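Local coordinates for ATP grasp ligase (Microcystis aeruginosa MRC, PDB 5IG9), which is an ATP-grasp ligase encoded by mdnC and probably joins carboxylate and hydroxyl side chains of a microviridin precursor peptide into esters at the expense of ATP, at residues Ile163-Met167 with Val183-Val188; Leu216-Ile220 with Gly299-Leu304; Glu40-Asp44 with Ile54-Gly58. All coordinates share one frame; numbering follows the deposited sequence.

Contact 1 of 3, residues Ile163-Met167 with Val183-Val188; sequences IVTKM and VFTSPV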
loop_
_atom_site.group_PDB
_atom_site.type_symbol
_atom_site.label_atom_id
_atom_site.label_comp_id
_atom_site.label_asym_id
_atom_site.label_seq_id
_atom_site.Cartn_x
_atom_site.Cartn_y
_atom_site.Cartn_z
ATOM N N ILE A 163 12.703 24.567 12.329
ATOM C CA ILE A 163 12.203 23.307 11.800
ATOM C C ILE A 163 11.077 23.599 10.821
ATOM O O ILE A 163 10.461 24.668 10.840
ATOM C CB ILE A 163 11.712 22.343 12.899
ATOM C CG1 ILE A 163 10.470 22.914 13.578
ATOM C CG2 ILE A 163 12.817 22.065 13.910
ATOM C CD1 ILE A 163 9.694 21.899 14.369
ATOM N N VAL A 164 10.818 22.631 9.951
ATOM C CA VAL A 164 9.678 22.681 9.056
ATOM C C VAL A 164 8.709 21.573 9.454
ATOM O O VAL A 164 8.980 20.762 10.341
ATOM C CB VAL A 164 10.088 22.557 7.575
ATOM C CG1 VAL A 164 10.889 23.777 7.142
ATOM C CG2 VAL A 164 10.881 21.277 7.348
ATOM N N THR A 165 7.559 21.554 8.791
ATOM C CA THR A 165 6.601 20.471 8.932
ATOM C C THR A 165 6.097 20.068 7.555
ATOM O O THR A 165 6.099 20.868 6.612
ATOM C CB THR A 165 5.418 20.852 9.831
ATOM O OG1 THR A 165 4.679 19.674 10.167
ATOM C CG2 THR A 165 4.495 21.829 9.122
ATOM N N LYS A 166 5.677 18.812 7.445
ATOM C CA LYS A 166 5.160 18.296 6.187
ATOM C C LYS A 166 4.290 17.086 6.481
ATOM O O LYS A 166 4.355 16.494 7.563
ATOM C CB LYS A 166 6.285 17.937 5.215
ATOM C CG LYS A 166 7.190 16.806 5.688
ATOM C CD LYS A 166 8.406 16.671 4.776
ATOM C CE LYS A 166 9.276 15.480 5.154
ATOM N NZ LYS A 166 8.625 14.168 4.866
ATOM N N MET A 167 3.466 16.734 5.501
ATOM C CA MET A 167 2.585 15.581 5.590
ATOM C C MET A 167 3.204 14.407 4.845
ATOM O O MET A 167 3.829 14.584 3.796
ATOM C CB MET A 167 1.205 15.907 5.014
ATOM C CG MET A 167 0.487 17.047 5.725
ATOM S SD MET A 167 -0.159 16.591 7.347
ATOM C CE MET A 167 -1.586 15.610 6.888
ATOM N N VAL A 183 -0.933 21.283 1.708
ATOM C CA VAL A 183 0.061 21.551 2.743
ATOM C C VAL A 183 1.440 21.325 2.127
ATOM O O VAL A 183 1.912 20.192 2.023
ATOM C CB VAL A 183 -0.152 20.676 3.979
ATOM C CG1 VAL A 183 0.957 20.910 4.995
ATOM C CG2 VAL A 183 -1.512 20.953 4.602
ATOM N N PHE A 184 2.087 22.411 1.712
ATOM C CA PHE A 184 3.488 22.333 1.335
ATOM C C PHE A 184 4.357 22.244 2.589
ATOM O O PHE A 184 3.903 22.480 3.712
ATOM C CB PHE A 184 3.897 23.548 0.501
ATOM C CG PHE A 184 3.270 23.596 -0.863
ATOM C CD1 PHE A 184 3.646 22.695 -1.846
ATOM C CD2 PHE A 184 2.323 24.559 -1.172
ATOM C CE1 PHE A 184 3.079 22.743 -3.105
ATOM C CE2 PHE A 184 1.753 24.613 -2.430
ATOM C CZ PHE A 184 2.131 23.704 -3.397
ATOM N N THR A 185 5.625 21.891 2.389
ATOM C CA THR A 185 6.580 21.926 3.488
ATOM C C THR A 185 6.744 23.362 3.966
ATOM O O THR A 185 7.202 24.229 3.215
ATOM C CB THR A 185 7.924 21.346 3.050
ATOM O OG1 THR A 185 7.746 19.986 2.637
ATOM C CG2 THR A 185 8.915 21.388 4.198
ATOM N N SER A 186 6.361 23.615 5.213
ATOM C CA SER A 186 6.235 24.975 5.708
ATOM C C SER A 186 7.009 25.157 7.002
ATOM O O SER A 186 7.109 24.230 7.812
ATOM C CB SER A 186 4.762 25.333 5.947
ATOM O OG SER A 186 3.969 24.995 4.825
ATOM N N PRO A 187 7.566 26.347 7.224
ATOM C CA PRO A 187 8.175 26.641 8.523
ATOM C C PRO A 187 7.108 26.752 9.599
ATOM O O PRO A 187 6.037 27.323 9.381
ATOM C CB PRO A 187 8.875 27.988 8.300
ATOM C CG PRO A 187 8.883 28.202 6.818
ATOM C CD PRO A 187 7.700 27.468 6.282
ATOM N N VAL A 188 7.405 26.197 10.767
ATOM C CA VAL A 188 6.542 26.347 11.930
ATOM C C VAL A 188 7.056 27.527 12.740
ATOM O O VAL A 188 8.271 27.737 12.866
ATOM C CB VAL A 188 6.471 25.051 12.765
ATOM C CG1 VAL A 188 6.477 23.836 11.851
ATOM C CG2 VAL A 188 7.590 24.967 13.788
#
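Val188 lies against Ile163 and Thr165 where segment 183-188 carries the short strand 186-187, outermost within this chain in an antiparallel sheet of order 142-145, 204-208, 163-166, 186-187. A four-stranded sheet of this kind is consistent with the first of the two lobes of an ATP-grasp fold. From its CB, which points at the neighbouring strand, the valine forks in two. Val188 CG1 stands beside the backbone N (chi1 -37°) and reaches Thr165, lying 3.8 Å from Thr165 CB and nearly as close to Thr165 CG2. The other methyl, Val188 CG2, turns to Ile163: it sits 3.5 Å from Ile163 CG1, with Ile163 CD1 just beyond. Replacing the branched side chain with an alanine here would probably leave Ile163 CG1 and the Thr165 methyl without their apolar cover on this side. Thr165 and Ser186 form the hydrogen-bonded pair: Thr165 N donates to Ser186 O at 2.9 Å, and Ser186 N to Thr165 O at 3.1 Å. The third bond, from Val188 N to Ile163 O, is weak. Next to that pair, Val164 and Pro187 face each other as a non-hydrogen-bonded pair with diverging side chains, and Val164 CG2 instead meets Thr185 CG2 at 3.7 Å. Ser186 turns its hydroxyl back along its own segment and donates OG to Phe184 O from well above the carbonyl plane. On its inner flank strand 163-166 is bonded to strand 204-208, where Thr165 OG1 also finds Thr205 O; Ile163 packs on helix 148-157. At the far end Met167 CG touches Val183 CG1 at 4.0 Å. The polar link between the segments is thus a short run of backbone bonds, two firm and one weak, while the side chains that meet add mainly apolar contact.

Contact 2 of 3, residues Leu216-Ile220 with Gly299-Leu304; sequences LRITI and GEFFWL
Arg217 reaches from the middle strand of a five-stranded antiparallel sheet, consistent with the second lobe of an ATP-grasp fold, to the turn and short helix that follow its edge strand 290-296. The close packing centres on the aliphatic part of this arginine. CG is anti to the backbone N (chi1 -178°) and the chain bends at the next bond, which lays CG and CD across the six-membered end of Trp303: Arg217 CG is 3.5 Å from Trp303 CH2. Leu304 CD1 approaches the same Arg217 CG at 3.6 Å, so one methylene is met by an indole carbon and a leucine methyl from directions about at right angles. The indole also passes over one face of the guanidinium, with Trp303 CZ2 3.5 Å from Arg217 NE, but the two planes are 44° apart and do not stack flat. Leu304 CG in turn rests over a face of its neighbour's indole.

The contact is looser beyond this core. Thr219 CG2 stands 4.3 Å from Phe301 CB, and the phenyl ring then leads away. Glu300 likewise sends its carboxylate away from the strand, to salt bridges with Arg73 and Arg74, leaving the backbone to meet the strand. Trp303, partly exposed, meets the ring of Trp253 as well. The guanidinium has two polar anchors that should fix its rotation: NH1 pairs with Asp281 on strand 277-284, while Arg217 NH2 donates a nearly straight bond of 3.2 Å (173° at the hydrogen) to Glu300 O, which lies in the guanidinium plane.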
loop_
_atom_site.group_PDB
_atom_site.type_symbol
_atom_site.label_atom_id
_atom_site.label_comp_id
_atom_site.label_asym_id
_atom_site.label_seq_id
_atom_site.Cartn_x
_atom_site.Cartn_y
_atom_site.Cartn_z
ATOM N N LEU A 216 19.835 19.132 -4.849
ATOM C CA LEU A 216 20.165 18.097 -5.821
ATOM C C LEU A 216 18.911 17.313 -6.187
ATOM O O LEU A 216 18.138 16.923 -5.306
ATOM C CB LEU A 216 21.226 17.139 -5.273
ATOM C CG LEU A 216 22.542 17.730 -4.768
ATOM C CD1 LEU A 216 23.505 16.626 -4.374
ATOM C CD2 LEU A 216 23.159 18.631 -5.816
ATOM N N ARG A 217 18.719 17.083 -7.485
ATOM C CA ARG A 217 17.679 16.196 -7.999
ATOM C C ARG A 217 18.368 15.055 -8.728
ATOM O O ARG A 217 18.942 15.256 -9.800
ATOM C CB ARG A 217 16.718 16.940 -8.922
ATOM C CG ARG A 217 15.582 16.080 -9.453
ATOM C CD ARG A 217 14.606 15.685 -8.351
ATOM N NE ARG A 217 13.431 14.997 -8.882
ATOM C CZ ARG A 217 12.339 14.730 -8.173
ATOM N NH1 ARG A 217 12.267 15.095 -6.900
ATOM N NH2 ARG A 217 11.316 14.102 -8.737
ATOM N N ILE A 218 18.301 13.863 -8.153
ATOM C CA ILE A 218 19.048 12.705 -8.627
ATOM C C ILE A 218 18.061 11.671 -9.144
ATOM O O ILE A 218 17.241 11.151 -8.381
ATOM C CB ILE A 218 19.933 12.124 -7.517
ATOM C CG1 ILE A 218 20.813 13.231 -6.937
ATOM C CG2 ILE A 218 20.765 10.969 -8.043
ATOM C CD1 ILE A 218 21.494 12.855 -5.658
ATOM N N THR A 219 18.144 11.371 -10.435
ATOM C CA THR A 219 17.294 10.382 -11.080
ATOM C C THR A 219 18.155 9.192 -11.479
ATOM O O THR A 219 19.137 9.350 -12.211
ATOM C CB THR A 219 16.591 10.972 -12.302
ATOM O OG1 THR A 219 15.922 12.180 -11.930
ATOM C CG2 THR A 219 15.575 9.994 -12.844
ATOM N N ILE A 220 17.793 8.009 -10.994
ATOM C CA ILE A 220 18.559 6.792 -11.226
ATOM C C ILE A 220 17.715 5.843 -12.061
ATOM O O ILE A 220 16.555 5.579 -11.722
ATOM C CB ILE A 220 18.977 6.128 -9.902
ATOM C CG1 ILE A 220 19.909 7.059 -9.120
ATOM C CG2 ILE A 220 19.638 4.785 -10.169
ATOM C CD1 ILE A 220 20.273 6.544 -7.749
ATOM N N GLY A 299 8.808 9.361 -8.772
ATOM C CA GLY A 299 8.969 10.787 -8.949
ATOM C C GLY A 299 9.149 11.172 -10.404
ATOM O O GLY A 299 9.557 10.374 -11.251
ATOM N N GLU A 300 8.839 12.437 -10.680
ATOM C CA GLU A 300 8.854 12.958 -12.037
ATOM C C GLU A 300 10.283 13.120 -12.543
ATOM O O GLU A 300 11.254 13.060 -11.784
ATOM C CB GLU A 300 8.118 14.298 -12.105
ATOM C CG GLU A 300 6.605 14.182 -12.061
ATOM C CD GLU A 300 6.023 13.710 -13.376
ATOM O OE1 GLU A 300 6.799 13.532 -14.343
ATOM O OE2 GLU A 300 4.791 13.518 -13.446
ATOM N N PHE A 301 10.405 13.322 -13.851
ATOM C CA PHE A 301 11.725 13.480 -14.443
ATOM C C PHE A 301 11.657 14.365 -15.677
ATOM O O PHE A 301 12.690 14.849 -16.148
ATOM C CB PHE A 301 12.314 12.104 -14.799
ATOM C CG PHE A 301 11.593 11.402 -15.925
ATOM C CD1 PHE A 301 11.978 11.599 -17.242
ATOM C CD2 PHE A 301 10.558 10.515 -15.666
ATOM C CE1 PHE A 301 11.333 10.951 -18.280
ATOM C CE2 PHE A 301 9.908 9.857 -16.704
ATOM C CZ PHE A 301 10.296 10.075 -18.012
ATOM N N PHE A 302 10.447 14.575 -16.204
ATOM C CA PHE A 302 10.308 15.256 -17.485
ATOM C C PHE A 302 10.842 16.682 -17.435
ATOM O O PHE A 302 11.340 17.187 -18.447
ATOM C CB PHE A 302 8.840 15.238 -17.923
ATOM C CG PHE A 302 8.013 16.338 -17.330
ATOM C CD1 PHE A 302 7.538 16.248 -16.036
ATOM C CD2 PHE A 302 7.709 17.464 -18.075
ATOM C CE1 PHE A 302 6.780 17.267 -15.491
ATOM C CE2 PHE A 302 6.956 18.481 -17.539
ATOM C CZ PHE A 302 6.488 18.385 -16.248
ATOM N N TRP A 303 10.762 17.346 -16.278
ATOM C CA TRP A 303 11.226 18.727 -16.217
ATOM C C TRP A 303 12.742 18.835 -16.164
ATOM O O TRP A 303 13.264 19.953 -16.222
ATOM C CB TRP A 303 10.602 19.451 -15.022
ATOM C CG TRP A 303 10.726 18.730 -13.719
ATOM C CD1 TRP A 303 9.859 17.812 -13.206
ATOM C CD2 TRP A 303 11.770 18.881 -12.748
ATOM N NE1 TRP A 303 10.301 17.373 -11.983
ATOM C CE2 TRP A 303 11.471 18.017 -11.677
ATOM C CE3 TRP A 303 12.930 19.663 -12.680
ATOM C CZ2 TRP A 303 12.288 17.907 -10.554
ATOM C CZ3 TRP A 303 13.740 19.554 -11.563
ATOM C CH2 TRP A 303 13.416 18.682 -10.517
ATOM N N LEU A 304 13.451 17.714 -16.048
ATOM C CA LEU A 304 14.897 17.682 -16.212
ATOM C C LEU A 304 15.317 17.292 -17.620
ATOM O O LEU A 304 16.505 17.388 -17.947
ATOM C CB LEU A 304 15.528 16.710 -15.211
ATOM C CG LEU A 304 15.648 17.175 -13.762
ATOM C CD1 LEU A 304 16.342 16.110 -12.938
ATOM C CD2 LEU A 304 16.410 18.488 -13.690
#

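Contact 3 of 3, residues Glu40-Asp44 with Ile54-Gly58; sequences EVKVD and IITDG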
loop_
_atom_site.group_PDB
_atom_site.type_symbol
_atom_site.label_atom_id
_atom_site.label_comp_id
_atom_site.label_asym_id
_atom_site.label_seq_id
_atom_site.Cartn_x
_atom_site.Cartn_y
_atom_site.Cartn_z
ATOM N N GLU A 40 -14.471 3.419 -19.362
ATOM C CA GLU A 40 -14.219 3.335 -20.801
ATOM C C GLU A 40 -13.380 2.134 -21.206
ATOM O O GLU A 40 -13.651 1.532 -22.249
ATOM C CB GLU A 40 -13.533 4.633 -21.282
ATOM C CG GLU A 40 -14.254 5.893 -20.839
ATOM C CD GLU A 40 -13.466 7.152 -21.109
ATOM O OE1 GLU A 40 -12.770 7.213 -22.147
ATOM O OE2 GLU A 40 -13.535 8.080 -20.274
ATOM N N VAL A 41 -12.384 1.767 -20.410
ATOM C CA VAL A 41 -11.476 0.678 -20.753
ATOM C C VAL A 41 -12.032 -0.628 -20.208
ATOM O O VAL A 41 -12.487 -0.695 -19.061
ATOM C CB VAL A 41 -10.060 0.952 -20.209
ATOM C CG1 VAL A 41 -9.089 -0.142 -20.625
ATOM C CG2 VAL A 41 -9.567 2.311 -20.681
ATOM N N LYS A 42 -12.014 -1.668 -21.039
ATOM C CA LYS A 42 -12.442 -3.004 -20.644
ATOM C C LYS A 42 -11.229 -3.826 -20.236
ATOM O O LYS A 42 -10.268 -3.946 -21.003
ATOM C CB LYS A 42 -13.181 -3.706 -21.785
ATOM C CG LYS A 42 -14.438 -3.005 -22.255
ATOM C CD LYS A 42 -15.411 -2.786 -21.110
ATOM C CE LYS A 42 -16.849 -2.944 -21.576
ATOM N NZ LYS A 42 -17.083 -2.269 -22.883
ATOM N N VAL A 43 -11.280 -4.396 -19.038
ATOM C CA VAL A 43 -10.225 -5.261 -18.527
ATOM C C VAL A 43 -10.853 -6.598 -18.156
ATOM O O VAL A 43 -11.836 -6.643 -17.406
ATOM C CB VAL A 43 -9.508 -4.637 -17.315
ATOM C CG1 VAL A 43 -8.363 -5.528 -16.853
ATOM C CG2 VAL A 43 -8.993 -3.246 -17.654
ATOM N N ASP A 44 -10.297 -7.682 -18.694
ATOM C CA ASP A 44 -10.743 -9.034 -18.384
ATOM C C ASP A 44 -9.560 -9.814 -17.830
ATOM O O ASP A 44 -8.538 -9.959 -18.509
ATOM C CB ASP A 44 -11.319 -9.725 -19.620
ATOM C CG ASP A 44 -12.545 -9.024 -20.153
ATOM O OD1 ASP A 44 -13.313 -8.472 -19.337
ATOM O OD2 ASP A 44 -12.738 -9.018 -21.387
ATOM N N ILE A 54 -7.029 -9.737 -21.023
ATOM C CA ILE A 54 -7.080 -8.834 -22.166
ATOM C C ILE A 54 -7.571 -7.471 -21.700
ATOM O O ILE A 54 -8.528 -7.364 -20.925
ATOM C CB ILE A 54 -7.974 -9.420 -23.281
ATOM C CG1 ILE A 54 -8.033 -8.491 -24.484
ATOM C CG2 ILE A 54 -9.367 -9.733 -22.756
ATOM C CD1 ILE A 54 -8.691 -9.128 -25.668
ATOM N N ILE A 55 -6.902 -6.429 -22.182
ATOM C CA ILE A 55 -7.285 -5.044 -21.943
ATOM C C ILE A 55 -7.739 -4.459 -23.270
ATOM O O ILE A 55 -6.995 -4.502 -24.258
ATOM C CB ILE A 55 -6.121 -4.224 -21.364
ATOM C CG1 ILE A 55 -5.475 -4.965 -20.194
ATOM C CG2 ILE A 55 -6.599 -2.847 -20.942
ATOM C CD1 ILE A 55 -4.292 -4.244 -19.609
ATOM N N THR A 56 -8.952 -3.914 -23.297
ATOM C CA THR A 56 -9.530 -3.355 -24.512
ATOM C C THR A 56 -9.784 -1.867 -24.321
ATOM O O THR A 56 -10.486 -1.474 -23.385
ATOM C CB THR A 56 -10.834 -4.067 -24.881
ATOM O OG1 THR A 56 -10.599 -5.474 -25.037
ATOM C CG2 THR A 56 -11.397 -3.505 -26.175
ATOM N N ASP A 57 -9.220 -1.047 -25.211
ATOM C CA ASP A 57 -9.435 0.402 -25.225
ATOM C C ASP A 57 -9.834 0.804 -26.642
ATOM O O ASP A 57 -8.968 1.087 -27.476
ATOM C CB ASP A 57 -8.183 1.151 -24.770
ATOM C CG ASP A 57 -8.439 2.628 -24.495
ATOM O OD1 ASP A 57 -9.528 3.132 -24.848
ATOM O OD2 ASP A 57 -7.544 3.288 -23.928
ATOM N N GLY A 58 -11.141 0.841 -26.907
ATOM C CA GLY A 58 -11.642 1.179 -28.228
ATOM C C GLY A 58 -11.128 0.225 -29.287
ATOM O O GLY A 58 -11.309 -0.992 -29.180
#
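The carboxylate of Asp44 lies beside Ile54, its OD2 3.7 Å from the methyl Ile54 CG2, and the same methyl touches Asp44 CB; the two side chains run side by side. At the other end the carboxylate of Asp57 comes up to Val41, with Asp57 OD2 3.9 Å from Val41 CG2. Neither acid finds its polar partner across this contact: Asp57 OD1 makes a salt bridge to Arg36, which also holds Glu40, whereas Asp44 accepts from Ser145 and Asn147 of the second subunit. Among the peptide groups, Lys42 N donates to Thr56 O (2.8 Å). Together these segments belong to the two arms of a beta hairpin in the MvdD pre-ATP-grasp domain; the axes of strands 42-44 and 54-57 approach to 4.7 Å and run antiparallel at 171°. Lys42 with Thr56 and Asp44 with Ile54 are hydrogen-bonded pairs, each closed by two backbone bonds, and their side chains share one face. Between them Val43 and Ile55 form a non-hydrogen-bonded pair on the opposite face. Val43 and Ile55 point the same way there, with CG2 of Val43 4.1 Å from CG2 of Ile55. With CG1 of Ile55 beside the backbone N (chi1 -49°), Ile55 CG2 is left to reach across, 3.7 Å from Val41 CG1. This apolar face is covered by Phe30 and Phe32 of strand 29-33 and by Met104 of helix 87-107. On the face of Lys42, Thr56, Asp44 and Ile54, Lys42 CB meets Thr56 CB at 3.9 Å before the lysine chain bends away. Strand 42-47 is an edge within its own chain, but at Asp44 it pairs antiparallel with a strand of the second subunit, and Asn146 of that subunit accepts from Val43 N.

Each contact involves a different sheet, and along the chain contact 3 closes first, then contact 1, then contact 2. Contacts 1 and 2 involve the two sheets that probably form the ATP-grasp lobes, with centres 22 Å and nearest atoms about 12 Å apart. Contact 3 is remote, its centre 32 Å from that of contact 2 and 42 Å from that of contact 1, which lies on the opposite side of the chain's centre. The second subunit ties contacts 3 and 1 indirectly: its residues 145-147, which meet contact 3, belong to or follow strand 142-145, the far edge of its copy of the sheet that ends in contact 1; no other protein chain touches contact 2.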